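Local coordinates for N-terminal acetyltransferase B complex subunit MDM20 (Candida albicans, PDB 5K04), which serves as the non-catalytic subunit of the NatB N-terminal acetyltransferase complex, probably wrapping round and supporting the catalytic partner NAT3, at residues 211-214 with 215-219; 284-287 with 288-291. All coordinates share one frame; numbering follows the deposited sequence.

Contact 1: 211-214 with 215-219; sequences LDLE and LKLLY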
loop_
_atom_site.group_PDB
_atom_site.type_symbol
_atom_site.label_atom_id
_atom_site.label_comp_id
_atom_site.label_asym_id
_atom_site.label_seq_id
_atom_site.Cartn_x
_atom_site.Cartn_y
_atom_site.Cartn_z
ATOM N N LEU A 211 -3.720 30.784 -8.582
ATOM C CA LEU A 211 -4.212 29.422 -8.458
ATOM C C LEU A 211 -3.052 28.440 -8.366
ATOM O O LEU A 211 -2.010 28.607 -9.009
ATOM C CB LEU A 211 -5.087 29.058 -9.662
ATOM C CG LEU A 211 -6.408 29.802 -9.854
ATOM C CD1 LEU A 211 -7.255 29.069 -10.893
ATOM C CD2 LEU A 211 -7.153 29.902 -8.539
ATOM N N ASP A 212 -3.254 27.393 -7.580
ATOM C CA ASP A 212 -2.311 26.294 -7.543
ATOM C C ASP A 212 -2.710 25.262 -8.597
ATOM O O ASP A 212 -3.755 25.377 -9.243
ATOM C CB ASP A 212 -2.263 25.690 -6.133
ATOM C CG ASP A 212 -3.639 25.289 -5.623
ATOM O OD1 ASP A 212 -4.610 25.348 -6.405
ATOM O OD2 ASP A 212 -3.764 24.908 -4.441
ATOM N N LEU A 213 -1.849 24.249 -8.775
ATOM C CA LEU A 213 -2.096 23.231 -9.797
ATOM C C LEU A 213 -3.449 22.562 -9.582
ATOM O O LEU A 213 -4.199 22.345 -10.533
ATOM C CB LEU A 213 -0.970 22.185 -9.793
ATOM C CG LEU A 213 -1.064 21.171 -10.945
ATOM C CD1 LEU A 213 -1.166 21.887 -12.307
ATOM C CD2 LEU A 213 0.102 20.203 -10.948
ATOM N N GLU A 214 -3.786 22.256 -8.326
ATOM C CA GLU A 214 -5.057 21.604 -8.012
ATOM C C GLU A 214 -6.239 22.376 -8.594
ATOM O O GLU A 214 -7.138 21.794 -9.209
ATOM C CB GLU A 214 -5.182 21.469 -6.488
ATOM C CG GLU A 214 -6.431 20.788 -5.988
ATOM C CD GLU A 214 -6.389 19.254 -6.084
ATOM O OE1 GLU A 214 -5.316 18.647 -5.882
ATOM O OE2 GLU A 214 -7.456 18.665 -6.363
ATOM N N LEU A 215 -6.246 23.703 -8.413
ATOM C CA LEU A 215 -7.382 24.517 -8.835
ATOM C C LEU A 215 -7.339 24.826 -10.325
ATOM O O LEU A 215 -8.398 24.972 -10.950
ATOM C CB LEU A 215 -7.448 25.816 -8.015
ATOM C CG LEU A 215 -7.827 25.632 -6.530
ATOM C CD1 LEU A 215 -7.885 26.961 -5.809
ATOM C CD2 LEU A 215 -9.150 24.859 -6.347
ATOM N N LYS A 216 -6.134 24.925 -10.905
ATOM C CA LYS A 216 -6.018 25.081 -12.353
ATOM C C LYS A 216 -6.628 23.889 -13.065
ATOM O O LYS A 216 -7.394 24.045 -14.021
ATOM C CB LYS A 216 -4.554 25.247 -12.766
ATOM C CG LYS A 216 -3.889 26.543 -12.302
ATOM C CD LYS A 216 -2.494 26.685 -12.928
ATOM C CE LYS A 216 -1.698 27.831 -12.271
ATOM N NZ LYS A 216 -0.326 27.955 -12.853
ATOM N N LEU A 217 -6.305 22.679 -12.597
ATOM C CA LEU A 217 -6.878 21.483 -13.206
ATOM C C LEU A 217 -8.387 21.473 -13.046
ATOM O O LEU A 217 -9.119 21.143 -13.985
ATOM C CB LEU A 217 -6.261 20.232 -12.588
ATOM C CG LEU A 217 -4.761 20.055 -12.871
ATOM C CD1 LEU A 217 -4.157 18.845 -12.116
ATOM C CD2 LEU A 217 -4.481 19.959 -14.354
ATOM N N LEU A 218 -8.863 21.853 -11.859
ATOM C CA LEU A 218 -10.294 21.920 -11.597
ATOM C C LEU A 218 -10.963 22.970 -12.479
ATOM O O LEU A 218 -12.058 22.748 -13.005
ATOM C CB LEU A 218 -10.512 22.227 -10.119
ATOM C CG LEU A 218 -11.959 22.204 -9.631
ATOM C CD1 LEU A 218 -12.581 20.813 -9.799
ATOM C CD2 LEU A 218 -12.026 22.666 -8.184
ATOM N N TYR A 219 -10.304 24.119 -12.657
ATOM C CA TYR A 219 -10.837 25.163 -13.519
ATOM C C TYR A 219 -10.980 24.671 -14.954
ATOM O O TYR A 219 -11.984 24.952 -15.622
ATOM C CB TYR A 219 -9.925 26.389 -13.446
ATOM C CG TYR A 219 -10.435 27.618 -14.162
ATOM C CD1 TYR A 219 -11.762 28.014 -14.067
ATOM C CD2 TYR A 219 -9.567 28.413 -14.901
ATOM C CE1 TYR A 219 -12.208 29.157 -14.725
ATOM C CE2 TYR A 219 -10.004 29.546 -15.557
ATOM C CZ TYR A 219 -11.325 29.917 -15.473
ATOM O OH TYR A 219 -11.765 31.044 -16.134
#
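With chi1 at 54°, the carboxylate carbon of D212 sits between its own backbone N and carbonyl carbon, and from there OD1 turns back to the N-H of L215, while L215, its CG beside its backbone N (chi1 -69°), lays its side chain against the same oxygen. This is the N-cap of helix 213-225. The bond from L215 N to D212 OD1 measures 3.1 Å, and the N-H meets the oxygen from above the carboxylate plane, tilted 37° out of it. An aspartate suits the place because its short chain can reach an amide of the first turn, where no preceding helical carbonyl is available, and its negative charge would be favoured by the positive end of the helix dipole. D212 O accepts a second, weak bond from the same N-H. L215 CG is 3.2 Å from D212 OD1, so the cap oxygen is packed against hydrocarbon as well. The D212 carbonyl also takes the next amide, in a nearly straight bond of 2.9 Å from K216 N to D212 O.

Before the cap, L211 folds back over the first turn: its CD2 meets L215 CD1 at 4.1 Å, the two leucines crossing at about a right angle. The extended methylene chain of K216 runs alongside the base of the L211 side chain (K216 CG to L211 CB 3.8 Å) and then past the L211 carbonyl oxygen, which suits a long, flexible lysine. Within the helix, L213 CG approaches L217 CD1, one turn later, to 4.0 Å.

D212 OD2 is hydrogen-bonded to T185 OG1, tying the cap to helix 185-192. L215 rests on T185 and I188 there, L218 reaches I200 of helix 197-204, and L213, E214 and L217 pack against I4, P6 and K5 of the NAT3 chain.

Contact 2: 284-287 with 288-291; sequences IELD and ILYS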
loop_
_atom_site.group_PDB
_atom_site.type_symbol
_atom_site.label_atom_id
_atom_site.label_comp_id
_atom_site.label_asym_id
_atom_site.label_seq_id
_atom_site.Cartn_x
_atom_site.Cartn_y
_atom_site.Cartn_z
ATOM N N ILE A 284 -0.631 13.244 -33.470
ATOM C CA ILE A 284 -1.498 12.082 -33.634
ATOM C C ILE A 284 -2.888 12.386 -33.107
ATOM O O ILE A 284 -3.899 12.093 -33.757
ATOM C CB ILE A 284 -0.902 10.857 -32.922
ATOM C CG1 ILE A 284 0.570 10.681 -33.308
ATOM C CG2 ILE A 284 -1.712 9.623 -33.280
ATOM C CD1 ILE A 284 1.262 9.550 -32.591
ATOM N N GLU A 285 -2.956 12.958 -31.905
ATOM C CA GLU A 285 -4.242 13.316 -31.314
ATOM C C GLU A 285 -4.967 14.359 -32.161
ATOM O O GLU A 285 -6.203 14.394 -32.186
ATOM C CB GLU A 285 -4.022 13.827 -29.890
ATOM C CG GLU A 285 -5.139 13.465 -28.908
ATOM C CD GLU A 285 -5.004 12.074 -28.320
ATOM O OE1 GLU A 285 -3.864 11.657 -28.021
ATOM O OE2 GLU A 285 -6.048 11.402 -28.154
ATOM N N LEU A 286 -4.218 15.196 -32.882
ATOM C CA LEU A 286 -4.844 16.236 -33.687
ATOM C C LEU A 286 -5.372 15.664 -34.996
ATOM O O LEU A 286 -6.415 16.105 -35.483
ATOM C CB LEU A 286 -3.856 17.378 -33.938
ATOM C CG LEU A 286 -4.375 18.583 -34.738
ATOM C CD1 LEU A 286 -5.423 19.353 -33.952
ATOM C CD2 LEU A 286 -3.232 19.504 -35.183
ATOM N N ASP A 287 -4.673 14.672 -35.565
ATOM C CA ASP A 287 -5.199 13.954 -36.726
ATOM C C ASP A 287 -6.520 13.268 -36.397
ATOM O O ASP A 287 -7.490 13.363 -37.157
ATOM C CB ASP A 287 -4.182 12.926 -37.217
ATOM C CG ASP A 287 -2.944 13.564 -37.793
ATOM O OD1 ASP A 287 -2.930 14.808 -37.915
ATOM O OD2 ASP A 287 -1.989 12.823 -38.112
ATOM N N ILE A 288 -6.569 12.564 -35.266
ATOM C CA ILE A 288 -7.797 11.900 -34.840
ATOM C C ILE A 288 -8.923 12.917 -34.683
ATOM O O ILE A 288 -10.048 12.702 -35.149
ATOM C CB ILE A 288 -7.537 11.126 -33.534
ATOM C CG1 ILE A 288 -6.624 9.930 -33.807
ATOM C CG2 ILE A 288 -8.839 10.702 -32.862
ATOM C CD1 ILE A 288 -6.090 9.266 -32.548
ATOM N N LEU A 289 -8.623 14.046 -34.036
ATOM C CA LEU A 289 -9.629 15.063 -33.743
ATOM C C LEU A 289 -10.235 15.660 -35.009
ATOM O O LEU A 289 -11.391 16.100 -34.994
ATOM C CB LEU A 289 -9.000 16.166 -32.891
ATOM C CG LEU A 289 -9.925 17.268 -32.392
ATOM C CD1 LEU A 289 -11.003 16.662 -31.513
ATOM C CD2 LEU A 289 -9.126 18.316 -31.623
ATOM N N TYR A 290 -9.475 15.695 -36.103
ATOM C CA TYR A 290 -9.938 16.264 -37.362
ATOM C C TYR A 290 -10.190 15.188 -38.405
ATOM O O TYR A 290 -10.195 15.479 -39.606
ATOM C CB TYR A 290 -8.942 17.310 -37.878
ATOM C CG TYR A 290 -9.092 18.663 -37.193
ATOM C CD1 TYR A 290 -8.559 18.889 -35.924
ATOM C CD2 TYR A 290 -9.779 19.710 -37.809
ATOM C CE1 TYR A 290 -8.704 20.117 -35.286
ATOM C CE2 TYR A 290 -9.921 20.945 -37.180
ATOM C CZ TYR A 290 -9.386 21.143 -35.917
ATOM O OH TYR A 290 -9.531 22.363 -35.291
ATOM N N SER A 291 -10.390 13.945 -37.961
ATOM C CA SER A 291 -10.755 12.830 -38.839
ATOM C C SER A 291 -9.794 12.695 -40.026
ATOM O O SER A 291 -10.199 12.445 -41.162
ATOM C CB SER A 291 -12.207 12.973 -39.302
ATOM O OG SER A 291 -13.063 13.071 -38.166
#
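The ring of Y290 lies obliquely across the end of L286, whose CD1 methyl meets it near its CD1-CE1 edge, somewhat above the plane, at 3.6 Å from Y290 CE1 and 3.7 Å from Y290 CD1. The L286 carbonyl oxygen stands at the ring's edge, near its plane, and also accepts a hydrogen bond from Y290 N at 3.1 Å, so one residue holds both the backbone and the ring of the tyrosine. L286 reaches forward because its CG is anti to its backbone N (chi1 -178°). A tyrosine suits this place: its hydroxyl bonds K263 O and its ring makes a cation-pi contact with K259.

Here helix 277-289 ends in a Schellman motif. S291, with positive phi, is the C' residue; R292 N reaches D287 O, and S291 N bonds I288 O at 3.1 Å.

On another side of the turn, I288 sets its CG1 beside the I284 carbonyl oxygen (I288 CG1 to I284 O 3.5 Å), which the I288 N-H also bonds. L286 CD1 lies 4.5 Å from L289 CD2, and both branched leucine ends pack toward I255 of helix 248-260. The carboxylate of D287 instead bonds S297 OG, joining this turn to helix 295-305.

Contacts 1 and 2 lie in series along the chain, one at the start of helix 213-225 and the other at the end of helix 277-289. Their centres are about 27 Å apart and their nearest atoms about 16 Å, so they do not touch, although both lie on the same side of the chain's centre. They represent opposite helix ends: contact 1 is an N-cap, where a side chain serves an early amide, and contact 2 is a Schellman C-terminus, where the backbone itself closes the last turn. The subunit is non-catalytic; contact 1 lies against the NAT3 chain of the coenzyme A-bound complex, whereas neither segment of contact 2 touches another protein chain.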